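Adherence and virulence protein A (Streptococcus pneumoniae, PDB 6PON) binds fibronectin and probably contributes to adherence and virulence of the pneumococcus. Local coordinates at residues 10-15 with 91-96; 32-37 with 49-54; 97-102 with 119-124; 127-132 with 141-146. One frame throughout, in Å; residues are numbered along the deposited sequence.

Contact 1 of 4, residues 10-15 with 91-96; sequences HIVEEL and IEQVEN
Val12 and Ile91 meet methyl to methyl where helix 5-19 packs on strand 87-93, an outermost strand of the five-stranded antiparallel sheet. The local axes lie 8.2 Å apart and run nearly antiparallel, at 171°. Val12 CG2 is 3.7 Å from Ile91 CG2, and the two side chains pass alongside with their ends pointing opposite ways. The same methyl also rests on the strand backbone, 4.0 Å from Gln93 N. A chi1 of 74° puts CG1 between the backbone N and carbonyl carbon of Val12; CG1 then faces Gln93 while CG2 faces Ile91. CG1 lies 4.1 Å from Gln93 CB, and the extended Gln93 chain runs roughly perpendicular to the Val12 side chain. No hydrogen bond links the two segments, so the direct contact is apolar packing.

The polar ties come from the second shell. Gln93 stretches out past Val12, and its NE2 bonds to the carbonyls of Gly5 and Asp97. Arg16, one residue past the helical segment, donates from NE to Ile91 O. Leu15 touches Ile59 and Leu61 of strand 58-61, so the helix reaches both large sheets. Another side of the helix bonds to Thr230 OG1 of the second subunit through His10 ND1, and to Leu255 N of the second subunit through Glu14 OE2. At the far end of the packing, Ile91 CD1 sits 3.6 Å from Leu15 O and 4.4 Å from Leu15 CB.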
# COMPACT_ATOMS: atom_id res chain seq x y z
N HIS B 10 6.37 -9.74 21.20
CA HIS B 10 6.94 -8.56 21.84
C HIS B 10 7.41 -8.88 23.26
O HIS B 10 8.55 -8.56 23.62
CB HIS B 10 5.94 -7.41 21.83
CG HIS B 10 5.82 -6.75 20.48
ND1 HIS B 10 6.44 -5.56 20.17
CD2 HIS B 10 5.18 -7.15 19.36
CE1 HIS B 10 6.16 -5.24 18.92
NE2 HIS B 10 5.41 -6.20 18.40
N ILE B 11 6.57 -9.52 24.07
CA ILE B 11 6.94 -9.66 25.47
C ILE B 11 8.07 -10.68 25.65
O ILE B 11 8.85 -10.57 26.60
CB ILE B 11 5.72 -10.02 26.35
CG1 ILE B 11 6.09 -9.80 27.83
CG2 ILE B 11 5.28 -11.46 26.08
CD1 ILE B 11 4.89 -9.65 28.78
N VAL B 12 8.19 -11.65 24.75
CA VAL B 12 9.21 -12.66 24.96
C VAL B 12 10.59 -12.05 24.75
O VAL B 12 11.58 -12.52 25.33
CB VAL B 12 8.98 -13.89 24.06
CG1 VAL B 12 9.34 -13.57 22.64
CG2 VAL B 12 9.80 -15.07 24.54
N GLU B 13 10.67 -10.98 23.96
CA GLU B 13 11.93 -10.24 23.84
C GLU B 13 12.31 -9.55 25.15
O GLU B 13 13.48 -9.57 25.54
CB GLU B 13 11.83 -9.23 22.69
CG GLU B 13 13.13 -8.50 22.46
CD GLU B 13 14.23 -9.44 21.99
OE1 GLU B 13 15.34 -9.42 22.55
OE2 GLU B 13 14.01 -10.21 21.03
N GLU B 14 11.32 -8.96 25.84
CA GLU B 14 11.56 -8.38 27.17
C GLU B 14 11.97 -9.45 28.17
O GLU B 14 12.87 -9.24 29.00
CB GLU B 14 10.31 -7.67 27.70
CG GLU B 14 9.77 -6.48 26.90
CD GLU B 14 8.52 -5.86 27.55
OE1 GLU B 14 7.99 -6.44 28.53
OE2 GLU B 14 8.09 -4.78 27.09
N LEU B 15 11.27 -10.59 28.16
CA LEU B 15 11.58 -11.64 29.12
C LEU B 15 12.98 -12.15 28.88
O LEU B 15 13.73 -12.41 29.83
CB LEU B 15 10.56 -12.78 29.04
CG LEU B 15 9.07 -12.48 29.26
CD1 LEU B 15 8.20 -13.72 29.07
CD2 LEU B 15 8.84 -11.88 30.61
N ILE B 91 15.08 -18.24 26.33
CA ILE B 91 13.64 -18.04 26.40
C ILE B 91 13.15 -17.78 24.99
O ILE B 91 13.52 -16.78 24.37
CB ILE B 91 13.23 -16.89 27.34
CG1 ILE B 91 13.69 -17.17 28.77
CG2 ILE B 91 11.72 -16.68 27.31
CD1 ILE B 91 13.50 -15.99 29.68
N GLU B 92 12.30 -18.67 24.48
CA GLU B 92 12.02 -18.70 23.05
C GLU B 92 10.54 -18.90 22.79
O GLU B 92 9.91 -19.79 23.38
CB GLU B 92 12.82 -19.82 22.35
CG GLU B 92 14.35 -19.77 22.53
CD GLU B 92 14.99 -18.52 21.92
OE1 GLU B 92 14.32 -17.82 21.12
OE2 GLU B 92 16.15 -18.21 22.26
N GLN B 93 9.99 -18.07 21.91
CA GLN B 93 8.69 -18.33 21.33
C GLN B 93 8.84 -19.35 20.20
O GLN B 93 9.80 -19.31 19.43
CB GLN B 93 8.08 -17.03 20.79
CG GLN B 93 6.72 -17.17 20.15
CD GLN B 93 6.21 -15.85 19.64
OE1 GLN B 93 6.97 -14.87 19.52
NE2 GLN B 93 4.92 -15.79 19.34
N VAL B 94 7.89 -20.28 20.11
CA VAL B 94 7.83 -21.17 18.96
C VAL B 94 7.16 -20.42 17.82
O VAL B 94 5.96 -20.16 17.85
CB VAL B 94 7.06 -22.46 19.27
CG1 VAL B 94 7.11 -23.38 18.06
CG2 VAL B 94 7.62 -23.15 20.49
N GLU B 95 7.94 -20.06 16.80
CA GLU B 95 7.41 -19.43 15.59
C GLU B 95 6.66 -18.17 16.02
O GLU B 95 7.21 -17.36 16.79
CB GLU B 95 6.58 -20.46 14.82
CG GLU B 95 7.39 -21.38 13.93
CD GLU B 95 8.36 -20.63 12.99
OE1 GLU B 95 9.59 -20.84 13.11
OE2 GLU B 95 7.90 -19.83 12.14
N ASN B 96 5.41 -17.96 15.59
CA ASN B 96 4.57 -16.89 16.11
C ASN B 96 3.34 -17.47 16.79
O ASN B 96 2.30 -16.81 16.88
CB ASN B 96 4.15 -15.91 15.01
CG ASN B 96 3.74 -14.55 15.57
OD1 ASN B 96 4.48 -13.94 16.34
ND2 ASN B 96 2.56 -14.06 15.17

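Contact 2 of 4, residues 32-37 with 49-54; sequences EQELVL and LLSAHP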
# COMPACT_ATOMS: atom_id res chain seq x y z
N GLU B 32 -4.43 -22.79 41.03
CA GLU B 32 -4.30 -24.15 40.52
C GLU B 32 -3.54 -24.19 39.20
O GLU B 32 -2.65 -25.03 39.00
CB GLU B 32 -5.68 -24.79 40.37
CG GLU B 32 -5.65 -26.31 40.37
CD GLU B 32 -5.47 -26.89 41.77
OE1 GLU B 32 -6.43 -27.48 42.30
OE2 GLU B 32 -4.37 -26.75 42.35
N GLN B 33 -3.86 -23.28 38.28
CA GLN B 33 -3.26 -23.31 36.96
C GLN B 33 -2.28 -22.16 36.75
O GLN B 33 -2.08 -21.70 35.62
CB GLN B 33 -4.33 -23.28 35.88
CG GLN B 33 -5.59 -24.06 36.23
CD GLN B 33 -6.74 -23.65 35.32
OE1 GLN B 33 -6.82 -24.10 34.17
NE2 GLN B 33 -7.61 -22.76 35.82
N GLU B 34 -1.67 -21.68 37.82
CA GLU B 34 -0.73 -20.59 37.70
C GLU B 34 0.57 -20.94 38.40
O GLU B 34 0.57 -21.52 39.49
CB GLU B 34 -1.33 -19.30 38.27
CG GLU B 34 -2.69 -18.98 37.69
CD GLU B 34 -2.99 -17.50 37.66
OE1 GLU B 34 -3.84 -17.10 36.84
OE2 GLU B 34 -2.37 -16.73 38.43
N LEU B 35 1.68 -20.58 37.77
CA LEU B 35 3.02 -20.84 38.28
C LEU B 35 3.77 -19.52 38.35
O LEU B 35 3.77 -18.77 37.38
CB LEU B 35 3.75 -21.85 37.37
CG LEU B 35 5.23 -22.11 37.64
CD1 LEU B 35 5.39 -22.89 38.96
CD2 LEU B 35 5.92 -22.80 36.47
N VAL B 36 4.41 -19.26 39.49
CA VAL B 36 5.19 -18.05 39.71
C VAL B 36 6.62 -18.42 40.09
O VAL B 36 6.83 -19.20 41.02
CB VAL B 36 4.56 -17.15 40.78
CG1 VAL B 36 5.43 -15.93 41.04
CG2 VAL B 36 3.18 -16.71 40.35
N LEU B 37 7.59 -17.86 39.38
CA LEU B 37 9.00 -18.07 39.64
C LEU B 37 9.63 -16.77 40.12
O LEU B 37 9.49 -15.73 39.46
CB LEU B 37 9.74 -18.54 38.38
CG LEU B 37 9.17 -19.67 37.53
CD1 LEU B 37 10.13 -20.03 36.42
CD2 LEU B 37 8.89 -20.89 38.40
N LEU B 49 5.28 -14.78 36.02
CA LEU B 49 4.00 -15.45 36.12
C LEU B 49 3.73 -16.23 34.83
O LEU B 49 3.85 -15.68 33.73
CB LEU B 49 2.86 -14.46 36.38
CG LEU B 49 1.42 -14.95 36.16
CD1 LEU B 49 1.09 -16.10 37.10
CD2 LEU B 49 0.38 -13.82 36.31
N LEU B 50 3.38 -17.50 34.98
CA LEU B 50 2.84 -18.29 33.89
C LEU B 50 1.46 -18.78 34.29
O LEU B 50 1.29 -19.36 35.37
CB LEU B 50 3.75 -19.48 33.55
CG LEU B 50 5.20 -19.22 33.19
CD1 LEU B 50 6.04 -18.98 34.45
CD2 LEU B 50 5.72 -20.41 32.40
N SER B 51 0.48 -18.54 33.44
CA SER B 51 -0.89 -18.84 33.81
C SER B 51 -1.49 -19.72 32.73
O SER B 51 -1.48 -19.37 31.55
CB SER B 51 -1.69 -17.55 34.00
OG SER B 51 -3.05 -17.84 34.20
N ALA B 52 -2.01 -20.88 33.15
CA ALA B 52 -2.76 -21.76 32.27
C ALA B 52 -4.26 -21.56 32.43
O ALA B 52 -5.04 -22.38 31.95
CB ALA B 52 -2.37 -23.21 32.55
N HIS B 53 -4.66 -20.48 33.09
CA HIS B 53 -6.07 -20.18 33.25
C HIS B 53 -6.77 -20.14 31.89
O HIS B 53 -6.27 -19.48 30.96
CB HIS B 53 -6.24 -18.84 33.97
CG HIS B 53 -7.66 -18.51 34.32
ND1 HIS B 53 -8.53 -17.89 33.44
CD2 HIS B 53 -8.36 -18.71 35.46
CE1 HIS B 53 -9.70 -17.72 34.02
NE2 HIS B 53 -9.62 -18.20 35.25
N PRO B 54 -7.94 -20.78 31.75
CA PRO B 54 -8.59 -20.88 30.43
C PRO B 54 -8.91 -19.54 29.77
O PRO B 54 -9.07 -19.51 28.54
CB PRO B 54 -9.87 -21.67 30.73
CG PRO B 54 -10.12 -21.46 32.20
CD PRO B 54 -8.75 -21.40 32.81
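Segments 32-37 and 49-54 pair at the open end of the beta hairpin formed by strands 34-41 and 44-51. These are the two middle strands of the four-stranded antiparallel sheet. Leu35 and Leu50 form a hydrogen-bonded pair. Leu35 N to Leu50 O and Leu50 N to Leu35 O are both 2.7 Å and almost straight. A third rung, Ala52 N to Gln33 O at 2.6 Å, extends the ladder beyond the strand ends. There Gln33 CB packs on Ala52 CB at 3.9 Å.

Glu34, Val36, Leu49 and Ser51 lie on one face. Ser51 OG donates to Glu34 OE1 at 2.9 Å, and the hydroxyl comes from above the carboxylate plane, 54° out of it. Ser51 also accepts from His53 N, with OG at 3.3 Å, which makes an ST turn. This use of OG follows from its position anti to the backbone N (chi1 173°). Leu49 CD1 touches both Glu34 OE2, at 3.8 Å, and Val36 CG2, at 3.9 Å.

Leu35, Leu37 and Leu50 occupy the other face. Leu35 and Leu50 meet loosely through CD2 and CD1. Leu35 and Leu37 also touch Leu118, and Leu50 touches Ile120, so this face packs on the five-stranded sheet. Beyond the strand ends, the ring of His53 stacks with Phe56.

Glu34 and Ser51 are both buried. The serine hydroxyl is a donor to the carboxylate and an acceptor for the turn, which would probably ease the cost of placing an acidic group there.

Contact 3 of 4, residues 97-102 with 119-124; sequences DRIVEI and IIEIMG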
# COMPACT_ATOMS: atom_id res chain seq x y z
N ASP B 97 3.44 -18.70 17.28
CA ASP B 97 2.34 -19.33 17.98
C ASP B 97 2.38 -18.90 19.45
O ASP B 97 3.31 -18.25 19.91
CB ASP B 97 2.42 -20.84 17.84
CG ASP B 97 1.08 -21.53 18.02
OD1 ASP B 97 0.10 -20.91 18.50
OD2 ASP B 97 1.01 -22.73 17.68
N ARG B 98 1.33 -19.27 20.19
CA ARG B 98 1.20 -18.91 21.61
C ARG B 98 1.83 -19.99 22.50
O ARG B 98 1.17 -20.63 23.32
CB ARG B 98 -0.26 -18.67 21.96
CG ARG B 98 -0.89 -17.39 21.34
CD ARG B 98 -2.41 -17.47 21.30
NE ARG B 98 -2.75 -18.74 20.66
CZ ARG B 98 -3.89 -19.40 20.83
NH1 ARG B 98 -4.84 -18.92 21.63
NH2 ARG B 98 -4.06 -20.56 20.22
N ILE B 99 3.14 -20.18 22.32
CA ILE B 99 3.91 -21.18 23.06
C ILE B 99 5.27 -20.59 23.39
O ILE B 99 5.97 -20.09 22.50
CB ILE B 99 4.12 -22.47 22.25
CG1 ILE B 99 2.81 -22.95 21.65
CG2 ILE B 99 4.76 -23.55 23.15
CD1 ILE B 99 2.92 -24.23 20.93
N VAL B 100 5.68 -20.70 24.66
CA VAL B 100 7.00 -20.26 25.09
C VAL B 100 7.75 -21.41 25.72
O VAL B 100 7.19 -22.18 26.52
CB VAL B 100 6.93 -19.08 26.08
CG1 VAL B 100 8.32 -18.72 26.54
CG2 VAL B 100 6.25 -17.89 25.42
N GLU B 101 9.03 -21.52 25.37
CA GLU B 101 9.92 -22.54 25.89
C GLU B 101 11.08 -21.87 26.61
O GLU B 101 11.73 -20.98 26.05
CB GLU B 101 10.41 -23.46 24.78
CG GLU B 101 9.28 -24.29 24.17
CD GLU B 101 9.75 -25.27 23.13
OE1 GLU B 101 10.89 -25.13 22.65
OE2 GLU B 101 8.98 -26.18 22.79
N ILE B 102 11.32 -22.32 27.83
CA ILE B 102 12.35 -21.80 28.71
C ILE B 102 13.28 -22.97 28.99
O ILE B 102 12.89 -23.93 29.68
CB ILE B 102 11.77 -21.24 30.01
CG1 ILE B 102 10.81 -20.09 29.71
CG2 ILE B 102 12.92 -20.84 30.96
CD1 ILE B 102 9.99 -19.63 30.88
N ILE B 119 7.65 -25.24 29.51
CA ILE B 119 6.83 -24.89 28.35
C ILE B 119 5.47 -24.40 28.83
O ILE B 119 4.79 -25.09 29.59
CB ILE B 119 6.63 -26.08 27.41
CG1 ILE B 119 7.96 -26.70 26.97
CG2 ILE B 119 5.76 -25.66 26.22
CD1 ILE B 119 7.79 -27.97 26.10
N ILE B 120 5.05 -23.23 28.33
CA ILE B 120 3.68 -22.77 28.53
C ILE B 120 3.00 -22.70 27.17
O ILE B 120 3.54 -22.13 26.22
CB ILE B 120 3.60 -21.41 29.27
CG1 ILE B 120 2.14 -20.99 29.44
CG2 ILE B 120 4.40 -20.29 28.56
CD1 ILE B 120 1.95 -19.70 30.23
N GLU B 121 1.82 -23.31 27.08
CA GLU B 121 0.96 -23.26 25.91
C GLU B 121 -0.28 -22.49 26.30
O GLU B 121 -1.00 -22.88 27.23
CB GLU B 121 0.58 -24.66 25.44
CG GLU B 121 1.74 -25.61 25.25
CD GLU B 121 1.26 -27.04 25.08
OE1 GLU B 121 0.02 -27.23 25.21
OE2 GLU B 121 2.09 -27.94 24.81
N ILE B 122 -0.53 -21.38 25.60
CA ILE B 122 -1.67 -20.53 25.87
C ILE B 122 -2.66 -20.79 24.75
O ILE B 122 -2.60 -20.19 23.68
CB ILE B 122 -1.26 -19.07 25.97
CG1 ILE B 122 -0.25 -18.93 27.10
CG2 ILE B 122 -2.48 -18.20 26.23
CD1 ILE B 122 0.56 -17.68 27.05
N MET B 123 -3.57 -21.73 25.00
CA MET B 123 -4.49 -22.31 24.02
C MET B 123 -5.89 -22.38 24.59
O MET B 123 -6.55 -23.42 24.52
CB MET B 123 -4.04 -23.71 23.60
CG MET B 123 -2.59 -23.82 23.14
SD MET B 123 -2.44 -23.29 21.43
CE MET B 123 -0.67 -23.17 21.24
N GLY B 124 -6.34 -21.29 25.19
CA GLY B 124 -7.68 -21.25 25.75
C GLY B 124 -7.99 -22.42 26.66
O GLY B 124 -7.29 -22.65 27.65
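Asp97 OD1 accepts a hydrogen bond from Arg98 N at 2.7 Å, and across the contact it lies 3.6 Å from Met123 CE. The same methyl presses on Ile99, 3.5 Å from CG1. Met123 reaches both because its chain bends at chi2 (-81°). Its sulfur, SD, is 3.4 Å from Arg98 NH2.

The guanidinium of Arg98 lies flat over a backbone carbonyl. Ile122 O sits 3.1 Å above the guanidinium plane, over its centre. This is not a hydrogen bond, because the N-H groups are badly angled, but the partial charges probably attract. A bend at chi3 (-52°) brings the group there. Arg98 is also the centre of an inverse gamma turn, through which the chain enters the strand.

From here on the pairing is regular. Ile122 N donates to Arg98 O at 2.9 Å. Val100 and Ile120 form a hydrogen-bonded pair, with both N-to-O distances 3.0 Å. On one face Val100 CB meets Ile120 CG2 at 3.7 Å. On the other, Ile119 packs against Ile99, CG2 to CG2, and against Glu101, whose CG meets Ile119 CG1. Glu121 shares this second face and is held by Arg154 and Tyr162.

The hairpin of strands 99-107 and 113-121 lies inside the five-stranded sheet. Strand 87-93 flanks it on one side and strand 128-133 on the other, while Ile102 touches Leu48 of strand 44-51.

Contact 4 of 4, residues 127-132 with 141-146; sequences SNILLV and EVIKHV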
# COMPACT_ATOMS: atom_id res chain seq x y z
N SER B 127 -5.00 -24.62 27.45
CA SER B 127 -3.77 -24.05 28.00
C SER B 127 -3.20 -24.99 29.05
O SER B 127 -3.94 -25.69 29.74
CB SER B 127 -4.02 -22.68 28.61
OG SER B 127 -4.58 -21.80 27.65
N ASN B 128 -1.87 -25.01 29.13
CA ASN B 128 -1.18 -25.92 30.04
C ASN B 128 0.26 -25.46 30.25
O ASN B 128 0.80 -24.66 29.47
CB ASN B 128 -1.22 -27.36 29.52
CG ASN B 128 -1.42 -28.37 30.63
OD1 ASN B 128 -0.92 -28.20 31.75
ND2 ASN B 128 -2.17 -29.42 30.34
N ILE B 129 0.86 -25.97 31.32
CA ILE B 129 2.23 -25.66 31.71
C ILE B 129 2.92 -26.98 31.99
O ILE B 129 2.41 -27.79 32.77
CB ILE B 129 2.30 -24.72 32.93
CG1 ILE B 129 1.62 -23.38 32.64
CG2 ILE B 129 3.75 -24.48 33.36
CD1 ILE B 129 1.47 -22.48 33.89
N LEU B 130 4.07 -27.20 31.34
CA LEU B 130 4.71 -28.50 31.32
C LEU B 130 6.20 -28.32 31.54
O LEU B 130 6.79 -27.35 31.05
CB LEU B 130 4.45 -29.24 29.99
CG LEU B 130 3.02 -29.23 29.41
CD1 LEU B 130 2.76 -28.04 28.45
CD2 LEU B 130 2.65 -30.56 28.75
N LEU B 131 6.79 -29.24 32.28
CA LEU B 131 8.23 -29.36 32.42
C LEU B 131 8.66 -30.64 31.72
O LEU B 131 8.09 -31.71 31.96
CB LEU B 131 8.65 -29.39 33.90
CG LEU B 131 10.17 -29.36 34.12
CD1 LEU B 131 10.80 -27.98 33.80
CD2 LEU B 131 10.52 -29.82 35.52
N VAL B 132 9.61 -30.54 30.81
CA VAL B 132 9.97 -31.65 29.96
C VAL B 132 11.47 -31.87 30.09
O VAL B 132 12.24 -30.91 30.02
CB VAL B 132 9.59 -31.40 28.49
CG1 VAL B 132 10.10 -32.51 27.61
CG2 VAL B 132 8.10 -31.25 28.38
N GLU B 141 6.50 -33.31 34.57
CA GLU B 141 5.30 -32.93 35.32
C GLU B 141 4.56 -31.86 34.51
O GLU B 141 5.12 -31.24 33.60
CB GLU B 141 5.67 -32.45 36.74
CG GLU B 141 4.56 -32.25 37.75
CD GLU B 141 3.42 -33.27 37.74
OE1 GLU B 141 3.27 -34.04 38.71
OE2 GLU B 141 2.60 -33.26 36.79
N VAL B 142 3.28 -31.68 34.82
CA VAL B 142 2.43 -30.88 33.95
C VAL B 142 1.23 -30.41 34.77
O VAL B 142 0.59 -31.20 35.47
CB VAL B 142 1.99 -31.66 32.70
CG1 VAL B 142 1.48 -33.04 33.08
CG2 VAL B 142 0.91 -30.90 31.95
N ILE B 143 0.92 -29.11 34.67
CA ILE B 143 0.04 -28.52 35.66
C ILE B 143 -1.40 -28.97 35.49
O ILE B 143 -2.16 -28.95 36.46
CB ILE B 143 0.17 -26.99 35.62
CG1 ILE B 143 -0.08 -26.41 37.02
CG2 ILE B 143 -0.76 -26.38 34.56
CD1 ILE B 143 0.22 -24.94 37.11
N LYS B 144 -1.81 -29.40 34.30
CA LYS B 144 -3.14 -29.96 34.09
C LYS B 144 -2.99 -31.34 33.46
O LYS B 144 -2.78 -31.45 32.25
CB LYS B 144 -4.00 -29.06 33.22
CG LYS B 144 -4.96 -28.21 34.02
CD LYS B 144 -5.99 -27.53 33.11
CE LYS B 144 -5.40 -26.35 32.39
NZ LYS B 144 -6.23 -25.94 31.21
N HIS B 145 -3.11 -32.39 34.27
CA HIS B 145 -3.02 -33.74 33.73
C HIS B 145 -4.20 -34.03 32.81
O HIS B 145 -5.33 -33.64 33.09
CB HIS B 145 -2.97 -34.77 34.86
CG HIS B 145 -1.70 -34.73 35.65
ND1 HIS B 145 -1.30 -35.77 36.48
CD2 HIS B 145 -0.74 -33.78 35.75
CE1 HIS B 145 -0.15 -35.46 37.04
NE2 HIS B 145 0.22 -34.26 36.62
N VAL B 146 -3.92 -34.67 31.68
CA VAL B 146 -4.97 -35.08 30.74
C VAL B 146 -4.66 -36.52 30.35
O VAL B 146 -3.65 -36.78 29.68
CB VAL B 146 -5.05 -34.19 29.49
CG1 VAL B 146 -6.43 -34.34 28.82
CG2 VAL B 146 -4.76 -32.72 29.82
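Asn128 and Lys144 make the close part of this contact. Asn128 ND2 donates to Lys144 O at 2.9 Å, nearly straight (176°), with the acceptor in the amide plane and the hydrogen on a carbonyl lone pair. Asn128 OD1 takes two donors, Lys144 N at 3.0 Å and its neighbour Ile129 N at 2.9 Å. These three bonds fix the rotation of the amide. Val142 CG2 closes in on the same oxygen, 3.3 Å from OD1. Lys144 then bends at chi3 (-77°) and gives NZ to Ser127 O at 2.7 Å. Ser127 OG bonds to Met123 N and Gly124 O.

The two segments belong to the hairpin of strands 128-133 and 139-142, the last two of the five-stranded sheet. Ile143 N to Ile129 O and Leu131 N to Glu141 O are sound rungs; the return bond from Glu141 N to Leu131 O is weak. Where regular pairing stops, the side-chain amide of Asn128 bonds to the Lys144 backbone much as a peptide group would. Leu130 and Val142 project together from one face, with CD2 and CG2 3.7 Å apart. On the other face, Leu131 packs on Tyr82 and Glu141 on Phe75 of helix 74-83. Glu141 OE2 accepts from Val142 N on its anti lone pair, at 2.6 Å.

The solvent side is looser. His145 and Val146 are exposed, and Val146 barely touches Asn128. His145 makes no contact across the segments. Its ring is held within its own segment, where NE2 bonds to the syn lone pair of Glu141 OE2 at 2.6 Å.

How the contacts relate
Contacts 1, 3 and 4 follow one another across the five-stranded sheet. Probable backbone hydrogen bonds join them: Glu92 O and Glu101 N, 2.8 Å apart, link contact 1 to contact 3, and Ile119 N and Leu130 O, 2.7 Å apart, link contact 3 to contact 4. Contact 2 lies in the four-stranded sheet, with its centre about 12 Å from that of contact 3 and about 11 Å from that of contact 4. Its Leu50 O packs on Ile129 CD1 at 3.5 Å, and its Ala52 O on Ser127 CB, also at 3.5 Å. The sheets thus face each other, consistent with the MutM-like beta sandwich of NFACT N-terminal domains. Contacts 1 and 4 do not touch; their centres are about 20 Å apart.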